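Local coordinates for putative TOXIN related protein (Parabacteroides distasonis ATCC 8503, PDB 3K0Y) that is of unknown function, possibly toxin-related, and combines a NigD-like N-terminal OB domain with a NigD-like C-terminal beta-sandwich domain, at residues A[51-56]-A[115-120]; A[82-87]-A[166-171]; A[104-109]-A[122-127]; A[134-139]-A[152-157]. All blocks are in the same frame, centred on the assembly; numbering follows the deposited sequence. Where two conformers were deposited one is given.

Contact 1. Residues A[51-56]-A[115-120]; sequences NQRALV and IGDGYL
R53 lays its aliphatic arm across the ring of Y119, and the pair carries most of this contact. R53 CD stands 3.9 Å from the centroid of the Y119 ring, 21° off the normal, a CH-pi contact over the face; the guanidinium and ring planes are 2° apart, so the flat end of the arginine continues the layer begun by its methylene. Bends at chi2 and chi3 (87°) steer the chain along the ring and on to the turn, where G116 O lies over one guanidinium face. Arginine suits the place because its methylenes cover the ring while NE, NH1 and NH2 bond to T17, N121 and D31. D117 OD2, 4.3 Å from R53 NH2 and well out of the guanidinium plane, is a secondary neighbour: it bonds to T17, and D117 OD1 pairs with R29 and K207. At the far end of the tyrosine, Y119 OH lies 3.4 Å from N51 CA, and water 1 links it to N51 ND2. Segment 115-120 holds a type I' turn from G116 to Y119, with positive phi at D117 and G118, as expected of a tight beta hairpin; its flank, through G116, D117 and Y119, packs against the OB-domain strand at R53.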
loop_
_atom_site.group_PDB
_atom_site.type_symbol
_atom_site.label_atom_id
_atom_site.label_comp_id
_atom_site.label_asym_id
_atom_site.label_seq_id
_atom_site.Cartn_x
_atom_site.Cartn_y
_atom_site.Cartn_z
ATOM N N ASN A 51 -2.040 6.300 10.086
ATOM C CA ASN A 51 -2.066 5.178 9.131
ATOM C C ASN A 51 -2.261 5.565 7.652
ATOM O O ASN A 51 -3.064 4.983 6.930
ATOM C CB ASN A 51 -3.119 4.189 9.611
ATOM C CG ASN A 51 -2.946 3.856 11.084
ATOM O OD1 ASN A 51 -3.783 4.218 11.911
ATOM N ND2 ASN A 51 -1.827 3.240 11.421
ATOM N N GLN A 52 -1.520 6.586 7.227
ATOM C CA GLN A 52 -1.645 7.159 5.897
ATOM C C GLN A 52 -0.249 7.136 5.319
ATOM O O GLN A 52 0.695 7.528 6.008
ATOM C CB GLN A 52 -2.135 8.604 6.023
ATOM C CG GLN A 52 -2.131 9.402 4.788
ATOM C CD GLN A 52 -3.145 8.930 3.777
ATOM O OE1 GLN A 52 -4.320 8.916 4.047
ATOM N NE2 GLN A 52 -2.685 8.590 2.587
ATOM N N ARG A 53 -0.101 6.666 4.090
ATOM C CA ARG A 53 1.211 6.752 3.423
ATOM C C ARG A 53 1.201 7.917 2.455
ATOM O O ARG A 53 0.124 8.375 2.038
ATOM C CB ARG A 53 1.522 5.467 2.686
ATOM C CG ARG A 53 1.453 4.240 3.553
ATOM C CD ARG A 53 2.583 3.248 3.187
ATOM N NE ARG A 53 3.786 3.572 3.939
ATOM C CZ ARG A 53 5.001 3.106 3.645
ATOM N NH1 ARG A 53 5.186 2.316 2.591
ATOM N NH2 ARG A 53 6.006 3.420 4.415
ATOM N N ALA A 54 2.386 8.369 2.085
ATOM C CA ALA A 54 2.543 9.504 1.190
ATOM C C ALA A 54 3.824 9.342 0.380
ATOM O O ALA A 54 4.754 8.682 0.819
ATOM C CB ALA A 54 2.575 10.822 1.950
ATOM N N LEU A 55 3.811 9.883 -0.821
ATOM C CA LEU A 55 5.009 10.080 -1.601
ATOM C C LEU A 55 5.609 11.431 -1.173
ATOM O O LEU A 55 4.965 12.484 -1.308
ATOM C CB LEU A 55 4.654 10.061 -3.098
ATOM C CG LEU A 55 5.829 9.987 -4.078
ATOM C CD1 LEU A 55 6.620 8.687 -3.919
ATOM C CD2 LEU A 55 5.275 10.164 -5.526
ATOM N N VAL A 56 6.818 11.386 -0.636
ATOM C CA VAL A 56 7.473 12.538 -0.058
ATOM C C VAL A 56 8.770 12.913 -0.788
ATOM O O VAL A 56 9.639 12.075 -0.968
ATOM C CB VAL A 56 7.808 12.304 1.431
ATOM C CG1 VAL A 56 8.414 13.554 2.030
ATOM C CG2 VAL A 56 6.526 11.867 2.238
ATOM N N ILE A 115 6.484 -5.019 0.334
ATOM C CA ILE A 115 6.117 -4.829 1.723
ATOM C C ILE A 115 7.022 -3.787 2.354
ATOM O O ILE A 115 8.234 -3.847 2.199
ATOM C CB ILE A 115 6.176 -6.142 2.549
ATOM C CG1 ILE A 115 5.143 -7.144 2.006
ATOM C CG2 ILE A 115 5.816 -5.846 4.033
ATOM C CD1 ILE A 115 5.237 -8.527 2.682
ATOM N N GLY A 116 6.435 -2.786 3.005
ATOM C CA GLY A 116 7.208 -1.744 3.664
ATOM C C GLY A 116 6.380 -1.152 4.795
ATOM O O GLY A 116 5.197 -0.785 4.593
ATOM N N ASP A 117 6.991 -1.100 5.981
ATOM C CA ASP A 117 6.394 -0.578 7.194
ATOM C C ASP A 117 4.986 -1.195 7.457
ATOM O O ASP A 117 4.087 -0.498 7.851
ATOM C CB ASP A 117 6.332 0.969 7.133
ATOM C CG ASP A 117 5.837 1.591 8.446
ATOM O OD1 ASP A 117 6.346 1.182 9.503
ATOM O OD2 ASP A 117 4.923 2.454 8.447
ATOM N N GLY A 118 4.831 -2.501 7.244
ATOM C CA GLY A 118 3.557 -3.236 7.528
ATOM C C GLY A 118 2.449 -3.002 6.484
ATOM O O GLY A 118 1.288 -3.434 6.654
ATOM N N TYR A 119 2.812 -2.350 5.380
ATOM C CA TYR A 119 1.884 -2.152 4.283
ATOM C C TYR A 119 2.313 -2.950 3.100
ATOM O O TYR A 119 3.502 -3.161 2.884
ATOM C CB TYR A 119 1.843 -0.691 3.860
ATOM C CG TYR A 119 1.311 0.212 4.924
ATOM C CD1 TYR A 119 2.150 0.695 5.907
ATOM C CD2 TYR A 119 -0.040 0.596 4.942
ATOM C CE1 TYR A 119 1.687 1.535 6.899
ATOM C CE2 TYR A 119 -0.521 1.418 5.937
ATOM C CZ TYR A 119 0.354 1.885 6.900
ATOM O OH TYR A 119 -0.095 2.685 7.862
ATOM N N LEU A 120 1.339 -3.364 2.306
ATOM C CA LEU A 120 1.595 -3.784 0.952
ATOM C C LEU A 120 1.463 -2.540 0.062
ATOM O O LEU A 120 0.389 -1.967 -0.029
ATOM C CB LEU A 120 0.608 -4.857 0.517
ATOM C CG LEU A 120 0.757 -5.371 -0.906
ATOM C CD1 LEU A 120 2.069 -6.228 -1.028
ATOM C CD2 LEU A 120 -0.441 -6.126 -1.453
HETATM O O HOH W 1 0.886 2.800 10.351
#

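Contact 2. Residues A[82-87]-A[166-171]; sequences HNILTK and AGRVAF
Parallel strand pairing joins 82-87 to 166-171, the link by which strand 74-88, shared with the OB part, meets strand 163-172 of the sandwich part in one continuous mixed sheet. The strand axes pass 4.8 Å apart at 43°, and the pairing is regular at T86 with A170 and K87 with F171. Two backbone bonds hold it: A170 N gives to L85 O at 2.9 Å, and K87 N gives to A170 O at 3.0 Å. Further back the strands diverge, and I84 packs between them. Its CG2, anti to the backbone N, reaches to 3.6 Å from V169 CA, a place suited to a branched apolar residue. L85 and V169 lie side by side, with L85 CD2 4.1 Å from V169 CG2, and the valine methyl sits over one face of the F171 ring. The small A170 lets T86 stand close by; T86 OG1 gives to I84 O from above the carbonyl plane and also bonds to R53 N. K87 NZ is bonded to I136 O and N137 OD1 of strand 135-139. Where direct pairing fails, water 2 bridges the strands, accepting from L85 N at 2.9 Å and donating to R168 O at 2.7 Å.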
loop_
_atom_site.group_PDB
_atom_site.type_symbol
_atom_site.label_atom_id
_atom_site.label_comp_id
_atom_site.label_asym_id
_atom_site.label_seq_id
_atom_site.Cartn_x
_atom_site.Cartn_y
_atom_site.Cartn_z
ATOM N N HIS A 82 2.621 14.053 -1.225
ATOM C CA HIS A 82 1.435 13.650 -1.964
ATOM C C HIS A 82 0.895 12.358 -1.366
ATOM O O HIS A 82 1.518 11.316 -1.496
ATOM C CB HIS A 82 1.796 13.419 -3.433
ATOM C CG HIS A 82 2.683 14.475 -4.016
ATOM N ND1 HIS A 82 2.252 15.757 -4.249
ATOM C CD2 HIS A 82 3.974 14.426 -4.440
ATOM C CE1 HIS A 82 3.241 16.461 -4.776
ATOM N NE2 HIS A 82 4.289 15.671 -4.912
ATOM N N ASN A 83 -0.257 12.425 -0.706
ATOM C CA ASN A 83 -0.831 11.230 -0.117
ATOM C C ASN A 83 -1.057 10.121 -1.142
ATOM O O ASN A 83 -1.396 10.364 -2.295
ATOM C CB ASN A 83 -2.139 11.565 0.564
ATOM C CG ASN A 83 -1.934 12.355 1.840
ATOM O OD1 ASN A 83 -0.790 12.581 2.263
ATOM N ND2 ASN A 83 -3.035 12.784 2.462
ATOM N N ILE A 84 -0.816 8.903 -0.690
ATOM C CA ILE A 84 -1.063 7.714 -1.460
ATOM C C ILE A 84 -2.353 7.128 -0.857
ATOM O O ILE A 84 -2.493 7.047 0.361
ATOM C CB ILE A 84 0.121 6.736 -1.344
ATOM C CG1 ILE A 84 1.333 7.294 -2.077
ATOM C CG2 ILE A 84 -0.265 5.338 -1.856
ATOM C CD1 ILE A 84 2.666 6.566 -1.765
ATOM N N LEU A 85 -3.298 6.743 -1.700
ATOM C CA LEU A 85 -4.491 6.065 -1.204
ATOM C C LEU A 85 -4.084 4.887 -0.265
ATOM O O LEU A 85 -3.393 3.961 -0.689
ATOM C CB LEU A 85 -5.335 5.541 -2.368
ATOM C CG LEU A 85 -6.537 4.715 -1.974
ATOM C CD1 LEU A 85 -7.638 5.676 -1.190
ATOM C CD2 LEU A 85 -7.172 4.038 -3.154
ATOM N N THR A 86 -4.509 4.954 0.995
ATOM C CA THR A 86 -4.161 3.986 2.030
ATOM C C THR A 86 -5.416 3.375 2.647
ATOM O O THR A 86 -6.230 4.089 3.184
ATOM C CB THR A 86 -3.260 4.656 3.093
ATOM O OG1 THR A 86 -2.105 5.208 2.403
ATOM C CG2 THR A 86 -2.795 3.611 4.137
ATOM N N LYS A 87 -5.565 2.054 2.552
ATOM C CA LYS A 87 -6.759 1.380 2.937
ATOM C C LYS A 87 -6.441 0.134 3.752
ATOM O O LYS A 87 -5.331 -0.404 3.676
ATOM C CB LYS A 87 -7.542 0.984 1.700
ATOM C CG LYS A 87 -8.058 2.189 0.925
ATOM C CD LYS A 87 -8.724 1.773 -0.408
ATOM C CE LYS A 87 -10.046 1.263 -0.199
ATOM N NZ LYS A 87 -10.739 1.072 -1.470
ATOM N N ALA A 166 -0.821 5.664 -14.336
ATOM C CA ALA A 166 -0.301 4.972 -13.179
ATOM C C ALA A 166 -1.053 5.371 -11.900
ATOM O O ALA A 166 -1.647 6.447 -11.797
ATOM C CB ALA A 166 1.214 5.180 -13.041
ATOM N N GLY A 167 -1.076 4.449 -10.948
ATOM C CA GLY A 167 -1.623 4.714 -9.646
ATOM C C GLY A 167 -0.815 4.046 -8.561
ATOM O O GLY A 167 -0.248 2.979 -8.768
ATOM N N ARG A 168 -0.885 4.631 -7.374
ATOM C CA ARG A 168 -0.272 4.105 -6.194
ATOM C C ARG A 168 -1.304 3.826 -5.100
ATOM O O ARG A 168 -2.308 4.527 -4.949
ATOM C CB ARG A 168 0.763 5.063 -5.677
ATOM C CG ARG A 168 1.990 5.212 -6.540
ATOM C CD ARG A 168 2.919 6.195 -5.875
ATOM N NE ARG A 168 4.207 6.303 -6.535
ATOM C CZ ARG A 168 5.226 5.490 -6.390
ATOM N NH1 ARG A 168 5.214 4.424 -5.585
ATOM N NH2 ARG A 168 6.309 5.764 -7.070
ATOM N N VAL A 169 -1.067 2.775 -4.350
ATOM C CA VAL A 169 -1.901 2.421 -3.216
ATOM C C VAL A 169 -1.028 1.741 -2.150
ATOM O O VAL A 169 0.024 1.132 -2.450
ATOM C CB VAL A 169 -3.086 1.515 -3.696
ATOM C CG1 VAL A 169 -2.542 0.139 -4.270
ATOM C CG2 VAL A 169 -4.107 1.311 -2.595
ATOM N N ALA A 170 -1.485 1.790 -0.912
ATOM C CA ALA A 170 -0.897 1.074 0.212
ATOM C C ALA A 170 -2.011 0.438 1.009
ATOM O O ALA A 170 -3.034 1.094 1.260
ATOM C CB ALA A 170 -0.116 2.043 1.094
ATOM N N PHE A 171 -1.839 -0.849 1.341
ATOM C CA PHE A 171 -2.805 -1.599 2.156
ATOM C C PHE A 171 -2.195 -1.992 3.515
ATOM O O PHE A 171 -1.111 -2.584 3.595
ATOM C CB PHE A 171 -3.275 -2.860 1.414
ATOM C CG PHE A 171 -4.005 -2.569 0.127
ATOM C CD1 PHE A 171 -5.322 -2.114 0.138
ATOM C CD2 PHE A 171 -3.408 -2.800 -1.106
ATOM C CE1 PHE A 171 -5.995 -1.872 -1.042
ATOM C CE2 PHE A 171 -4.121 -2.578 -2.297
ATOM C CZ PHE A 171 -5.373 -2.112 -2.276
HETATM O O HOH W 2 -2.840 7.182 -4.486
#

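Contact 3. Residues A[104-109]-A[122-127]; sequences DPVSIY and IYFETL
The ring of Y109 has waters 3 and 4 at its edge, in plane, and E125 OE1 approaches it obliquely, 4.0 Å from CE1, with the carboxylate turned 52° from the ring. The ring of F124 meets V106 CG1 at its CD2 in an oblique approach and stands edge-to-face with F152. F124 CG lies between the backbone N and the carbonyl carbon (chi1 70°), placing CD2 beside V106 CG1, and CB meets I108 CG1 at 3.8 Å. I108 reaches further with CD1, which touches I122 CG2 at 4.0 Å, the two side chains crossing at about a right angle. These branched and aromatic residues suit the buried side, while S107, Y109 and E125 suit the wetter one: water 3 donates to S107 O and to E125 OE1, and water 4 spans Y109 N and Y123 O. The backbones join at one antiparallel hydrogen-bonded pair, S107 with E125; S107 N gives to E125 O at 2.8 Å, and E125 N returns a bond to S107 O at 2.9 Å. Where that pairing does not continue, T126 OG1, set anti to its own N (chi1 -168°), supplies a side-chain donor to P105 O at 3.0 Å. Segment 104-109 is thus an irregular segment bridging strand 119-128 to the other sheet of the C-terminal beta sandwich, through backbone bonds to W191 and H154, with V106 and I108 buried inside.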
loop_
_atom_site.group_PDB
_atom_site.type_symbol
_atom_site.label_atom_id
_atom_site.label_comp_id
_atom_site.label_asym_id
_atom_site.label_seq_id
_atom_site.Cartn_x
_atom_site.Cartn_y
_atom_site.Cartn_z
ATOM N N ASP A 104 -11.329 -5.828 -13.696
ATOM C CA ASP A 104 -10.739 -5.017 -14.728
ATOM C C ASP A 104 -9.212 -5.140 -14.627
ATOM O O ASP A 104 -8.631 -4.791 -13.609
ATOM C CB ASP A 104 -11.191 -3.577 -14.569
ATOM C CG ASP A 104 -12.644 -3.393 -14.966
ATOM O OD1 ASP A 104 -13.008 -3.825 -16.075
ATOM O OD2 ASP A 104 -13.408 -2.814 -14.174
ATOM N N PRO A 105 -8.570 -5.612 -15.696
ATOM C CA PRO A 105 -7.155 -5.884 -15.585
ATOM C C PRO A 105 -6.272 -4.675 -15.281
ATOM O O PRO A 105 -6.619 -3.529 -15.541
ATOM C CB PRO A 105 -6.811 -6.546 -16.939
ATOM C CG PRO A 105 -7.835 -6.003 -17.880
ATOM C CD PRO A 105 -9.087 -5.934 -17.039
ATOM N N VAL A 106 -5.142 -4.965 -14.666
ATOM C CA VAL A 106 -4.083 -3.996 -14.425
ATOM C C VAL A 106 -2.740 -4.594 -14.848
ATOM O O VAL A 106 -2.609 -5.810 -15.111
ATOM C CB VAL A 106 -4.001 -3.629 -12.932
ATOM C CG1 VAL A 106 -5.399 -3.073 -12.378
ATOM C CG2 VAL A 106 -3.504 -4.818 -12.121
ATOM N N SER A 107 -1.736 -3.732 -14.822
ATOM C CA SER A 107 -0.349 -4.087 -15.072
ATOM C C SER A 107 0.501 -3.826 -13.797
ATOM O O SER A 107 0.514 -2.704 -13.289
ATOM C CB SER A 107 0.110 -3.156 -16.182
ATOM O OG SER A 107 1.390 -3.465 -16.590
ATOM N N ILE A 108 1.151 -4.848 -13.247
ATOM C CA ILE A 108 2.113 -4.652 -12.166
ATOM C C ILE A 108 3.463 -5.342 -12.518
ATOM O O ILE A 108 3.508 -6.521 -12.725
ATOM C CB ILE A 108 1.593 -5.213 -10.845
ATOM C CG1 ILE A 108 0.185 -4.661 -10.482
ATOM C CG2 ILE A 108 2.522 -4.874 -9.708
ATOM C CD1 ILE A 108 -0.443 -5.368 -9.274
ATOM N N TYR A 109 4.545 -4.600 -12.618
ATOM C CA TYR A 109 5.821 -5.210 -12.888
ATOM C C TYR A 109 6.414 -5.652 -11.563
ATOM O O TYR A 109 6.050 -5.159 -10.489
ATOM C CB TYR A 109 6.741 -4.251 -13.571
ATOM C CG TYR A 109 6.363 -4.042 -14.998
ATOM C CD1 TYR A 109 5.233 -3.264 -15.363
ATOM C CD2 TYR A 109 7.083 -4.663 -15.999
ATOM C CE1 TYR A 109 4.886 -3.099 -16.721
ATOM C CE2 TYR A 109 6.756 -4.499 -17.310
ATOM C CZ TYR A 109 5.656 -3.720 -17.683
ATOM O OH TYR A 109 5.398 -3.640 -19.032
ATOM N N ILE A 122 1.812 -0.823 -3.757
ATOM C CA ILE A 122 1.660 -1.137 -5.120
ATOM C C ILE A 122 1.740 0.105 -5.976
ATOM O O ILE A 122 1.182 1.130 -5.625
ATOM C CB ILE A 122 0.321 -1.850 -5.410
ATOM C CG1 ILE A 122 0.177 -3.110 -4.583
ATOM C CG2 ILE A 122 0.264 -2.217 -6.892
ATOM C CD1 ILE A 122 -1.185 -3.855 -4.746
ATOM N N TYR A 123 2.498 0.006 -7.066
ATOM C CA TYR A 123 2.484 0.918 -8.202
ATOM C C TYR A 123 1.989 0.104 -9.383
ATOM O O TYR A 123 2.633 -0.879 -9.772
ATOM C CB TYR A 123 3.904 1.441 -8.521
ATOM C CG TYR A 123 3.990 2.400 -9.703
ATOM C CD1 TYR A 123 3.833 3.772 -9.537
ATOM C CD2 TYR A 123 4.223 1.921 -10.993
ATOM C CE1 TYR A 123 3.931 4.675 -10.636
ATOM C CE2 TYR A 123 4.315 2.786 -12.100
ATOM C CZ TYR A 123 4.160 4.163 -11.908
ATOM O OH TYR A 123 4.234 4.988 -12.996
ATOM N N PHE A 124 0.876 0.519 -9.982
ATOM C CA PHE A 124 0.203 -0.273 -11.023
ATOM C C PHE A 124 -0.221 0.637 -12.144
ATOM O O PHE A 124 -0.289 1.874 -11.976
ATOM C CB PHE A 124 -1.011 -1.044 -10.463
ATOM C CG PHE A 124 -2.197 -0.150 -10.078
ATOM C CD1 PHE A 124 -2.248 0.449 -8.847
ATOM C CD2 PHE A 124 -3.225 0.095 -10.980
ATOM C CE1 PHE A 124 -3.313 1.296 -8.502
ATOM C CE2 PHE A 124 -4.294 0.961 -10.647
ATOM C CZ PHE A 124 -4.327 1.535 -9.420
ATOM N N GLU A 125 -0.481 0.053 -13.301
ATOM C CA GLU A 125 -0.986 0.823 -14.414
ATOM C C GLU A 125 -2.237 0.200 -14.942
ATOM O O GLU A 125 -2.463 -0.977 -14.797
ATOM C CB GLU A 125 0.024 0.874 -15.563
ATOM C CG GLU A 125 1.301 1.635 -15.285
ATOM C CD GLU A 125 2.316 1.476 -16.429
ATOM O OE1 GLU A 125 2.880 0.350 -16.637
ATOM O OE2 GLU A 125 2.523 2.481 -17.114
ATOM N N THR A 126 -3.051 1.013 -15.583
ATOM C CA THR A 126 -4.287 0.513 -16.172
ATOM C C THR A 126 -4.751 1.558 -17.162
ATOM O O THR A 126 -4.014 2.499 -17.433
ATOM C CB THR A 126 -5.318 0.167 -15.057
ATOM O OG1 THR A 126 -6.416 -0.572 -15.604
ATOM C CG2 THR A 126 -5.807 1.387 -14.330
ATOM N N LEU A 127 -5.953 1.387 -17.703
ATOM C CA LEU A 127 -6.522 2.318 -18.664
ATOM C C LEU A 127 -7.590 3.150 -17.948
ATOM O O LEU A 127 -8.387 2.597 -17.174
ATOM C CB LEU A 127 -7.127 1.544 -19.852
ATOM C CG LEU A 127 -6.132 0.769 -20.744
ATOM C CD1 LEU A 127 -6.809 -0.324 -21.570
ATOM C CD2 LEU A 127 -5.416 1.768 -21.691
HETATM O O HOH W 3 2.730 -1.088 -14.466
HETATM O O HOH W 4 3.860 -1.722 -12.234
#

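Contact 4. Residues A[134-139]-A[152-157]; sequences HFINLI and FRHNAY
H134 ND1 and H154 NE2 share a hydrogen bond of 2.8 Å in which either could be the donor. H154 CG, anti to the backbone N (chi1 168°), brings NE2 to H134. The rings meet rim to rim, planes at 44°, and A156 CA lies over the H134 face, 3.9 Å from the centroid; W128 also stacks on H134. Behind runs an antiparallel hairpin: F135 pairs with N155 and N137 with R153, each through two backbone bonds. On the histidine side, I136 sends CG2 to F152 CE1 at 3.5 Å and CD1 to the H154 edge. On the other, N137 ND2 sits 3.2 Å above the F135 ring plane, and Y157 OH comes 3.3 Å from F135 CD2. I139 CD1 lies 3.8 Å from R153 NE, whose guanidinium pairs with E151 and D98. N155 OD1 accepts from Y157 N in an Asx turn. As H154 ND1 bonds to D104 O and H134 NE2 to D159, both outer nitrogens appear to be donors, so one imidazole may carry two protons and a positive charge, favoured by D159.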
loop_
_atom_site.group_PDB
_atom_site.type_symbol
_atom_site.label_atom_id
_atom_site.label_comp_id
_atom_site.label_asym_id
_atom_site.label_seq_id
_atom_site.Cartn_x
_atom_site.Cartn_y
_atom_site.Cartn_z
ATOM N N HIS A 134 -12.146 4.755 -10.080
ATOM C CA HIS A 134 -11.896 3.325 -9.975
ATOM C C HIS A 134 -11.811 2.907 -8.493
ATOM O O HIS A 134 -11.312 3.656 -7.689
ATOM C CB HIS A 134 -10.604 2.954 -10.688
ATOM C CG HIS A 134 -10.596 3.252 -12.151
ATOM N ND1 HIS A 134 -9.714 2.645 -13.020
ATOM C CD2 HIS A 134 -11.336 4.114 -12.902
ATOM C CE1 HIS A 134 -9.935 3.100 -14.247
ATOM N NE2 HIS A 134 -10.918 3.987 -14.200
ATOM N N PHE A 135 -12.313 1.711 -8.165
ATOM C CA PHE A 135 -12.332 1.163 -6.804
ATOM C C PHE A 135 -11.176 0.175 -6.696
ATOM O O PHE A 135 -11.128 -0.758 -7.468
ATOM C CB PHE A 135 -13.648 0.421 -6.636
ATOM C CG PHE A 135 -14.056 0.102 -5.221
ATOM C CD1 PHE A 135 -13.709 0.912 -4.147
ATOM C CD2 PHE A 135 -14.937 -0.949 -5.012
ATOM C CE1 PHE A 135 -14.174 0.663 -2.862
ATOM C CE2 PHE A 135 -15.421 -1.242 -3.727
ATOM C CZ PHE A 135 -15.040 -0.407 -2.637
ATOM N N ILE A 136 -10.307 0.369 -5.708
ATOM C CA ILE A 136 -9.021 -0.329 -5.560
ATOM C C ILE A 136 -9.071 -1.031 -4.212
ATOM O O ILE A 136 -9.279 -0.382 -3.185
ATOM C CB ILE A 136 -7.817 0.678 -5.518
ATOM C CG1 ILE A 136 -7.830 1.639 -6.698
ATOM C CG2 ILE A 136 -6.493 -0.015 -5.550
ATOM C CD1 ILE A 136 -7.724 0.891 -8.066
ATOM N N ASN A 137 -8.891 -2.346 -4.201
ATOM C CA ASN A 137 -8.958 -3.089 -2.941
ATOM C C ASN A 137 -8.021 -4.292 -2.852
ATOM O O ASN A 137 -7.560 -4.821 -3.845
ATOM C CB ASN A 137 -10.375 -3.614 -2.716
ATOM C CG ASN A 137 -11.341 -2.529 -2.348
ATOM O OD1 ASN A 137 -11.353 -2.067 -1.215
ATOM N ND2 ASN A 137 -12.135 -2.094 -3.316
ATOM N N LEU A 138 -7.821 -4.737 -1.635
ATOM C CA LEU A 138 -7.081 -5.962 -1.353
ATOM C C LEU A 138 -7.998 -6.801 -0.462
ATOM O O LEU A 138 -8.456 -6.302 0.572
ATOM C CB LEU A 138 -5.812 -5.626 -0.599
ATOM C CG LEU A 138 -4.825 -6.778 -0.416
ATOM C CD1 LEU A 138 -4.178 -7.107 -1.743
ATOM C CD2 LEU A 138 -3.782 -6.388 0.653
ATOM N N ILE A 139 -8.275 -8.032 -0.876
ATOM C CA ILE A 139 -9.169 -8.921 -0.139
ATOM C C ILE A 139 -8.590 -10.286 0.105
ATOM O O ILE A 139 -7.633 -10.717 -0.562
ATOM C CB ILE A 139 -10.487 -9.103 -0.835
ATOM C CG1 ILE A 139 -10.340 -9.933 -2.120
ATOM C CG2 ILE A 139 -11.123 -7.719 -1.102
ATOM C CD1 ILE A 139 -11.700 -10.228 -2.797
ATOM N N PHE A 152 -5.562 -8.564 -5.215
ATOM C CA PHE A 152 -5.600 -7.176 -5.509
ATOM C C PHE A 152 -6.664 -7.009 -6.561
ATOM O O PHE A 152 -6.597 -7.586 -7.619
ATOM C CB PHE A 152 -4.250 -6.679 -6.028
ATOM C CG PHE A 152 -4.272 -5.253 -6.498
ATOM C CD1 PHE A 152 -4.559 -4.232 -5.609
ATOM C CD2 PHE A 152 -4.040 -4.940 -7.808
ATOM C CE1 PHE A 152 -4.598 -2.917 -6.035
ATOM C CE2 PHE A 152 -4.051 -3.629 -8.250
ATOM C CZ PHE A 152 -4.323 -2.599 -7.358
ATOM N N ARG A 153 -7.646 -6.183 -6.262
ATOM C CA ARG A 153 -8.820 -6.031 -7.086
ATOM C C ARG A 153 -8.964 -4.586 -7.595
ATOM O O ARG A 153 -8.623 -3.615 -6.881
ATOM C CB ARG A 153 -10.011 -6.422 -6.224
ATOM C CG ARG A 153 -9.995 -7.871 -5.818
ATOM C CD ARG A 153 -10.684 -8.586 -6.886
ATOM N NE ARG A 153 -11.030 -9.948 -6.560
ATOM C CZ ARG A 153 -11.896 -10.646 -7.271
ATOM N NH1 ARG A 153 -12.489 -10.097 -8.309
ATOM N NH2 ARG A 153 -12.134 -11.895 -6.961
ATOM N N HIS A 154 -9.427 -4.468 -8.848
ATOM C CA HIS A 154 -9.601 -3.201 -9.536
ATOM C C HIS A 154 -10.920 -3.223 -10.275
ATOM O O HIS A 154 -11.168 -4.142 -11.098
ATOM C CB HIS A 154 -8.423 -2.962 -10.469
ATOM C CG HIS A 154 -8.595 -1.842 -11.459
ATOM N ND1 HIS A 154 -8.582 -2.067 -12.813
ATOM C CD2 HIS A 154 -8.677 -0.499 -11.305
ATOM C CE1 HIS A 154 -8.706 -0.917 -13.456
ATOM N NE2 HIS A 154 -8.778 0.054 -12.563
ATOM N N ASN A 155 -11.777 -2.253 -9.940
ATOM C CA ASN A 155 -13.025 -2.023 -10.689
ATOM C C ASN A 155 -12.990 -0.663 -11.360
ATOM O O ASN A 155 -12.981 0.346 -10.681
ATOM C CB ASN A 155 -14.221 -2.042 -9.745
ATOM C CG ASN A 155 -15.512 -2.451 -10.429
ATOM O OD1 ASN A 155 -15.721 -2.191 -11.595
ATOM N ND2 ASN A 155 -16.370 -3.113 -9.686
ATOM N N ALA A 156 -12.997 -0.656 -12.686
ATOM C CA ALA A 156 -13.071 0.558 -13.527
ATOM C C ALA A 156 -14.513 1.006 -13.858
ATOM O O ALA A 156 -14.710 2.076 -14.477
ATOM C CB ALA A 156 -12.318 0.303 -14.849
ATOM N N TYR A 157 -15.492 0.172 -13.497
ATOM C CA TYR A 157 -16.931 0.406 -13.800
ATOM C C TYR A 157 -17.109 0.730 -15.290
ATOM O O TYR A 157 -16.671 -0.027 -16.137
ATOM C CB TYR A 157 -17.546 1.491 -12.868
ATOM C CG TYR A 157 -17.418 1.161 -11.388
ATOM C CD1 TYR A 157 -18.238 0.198 -10.786
ATOM C CD2 TYR A 157 -16.430 1.773 -10.612
ATOM C CE1 TYR A 157 -18.101 -0.108 -9.423
ATOM C CE2 TYR A 157 -16.249 1.452 -9.250
ATOM C CZ TYR A 157 -17.079 0.524 -8.670
ATOM O OH TYR A 157 -16.880 0.243 -7.355
#

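How the contacts relate
Contacts 1 and 2 form the junction between the OB and sandwich domains: their centres are about 8 Å apart, L55 N lies 2.8 Å from H82 O, and L120 O lies 2.8 Å from F171 N. Strand 119-128 runs from contact 1 to contact 3, their centres about 18 Å apart, and along it G167 N of contact 2 meets F124 O of contact 3 at 2.9 Å. Contact 4 belongs to the other sheet of the sandwich. K87 NZ of contact 2 reaches it at I136 O, 2.7 Å away, and D104 OD2 of contact 3 reaches A156 N, also at 2.7 Å. A nonaethylene glycol, probably from crystallisation, lies near R168 and Y123, beside contacts 2 and 3.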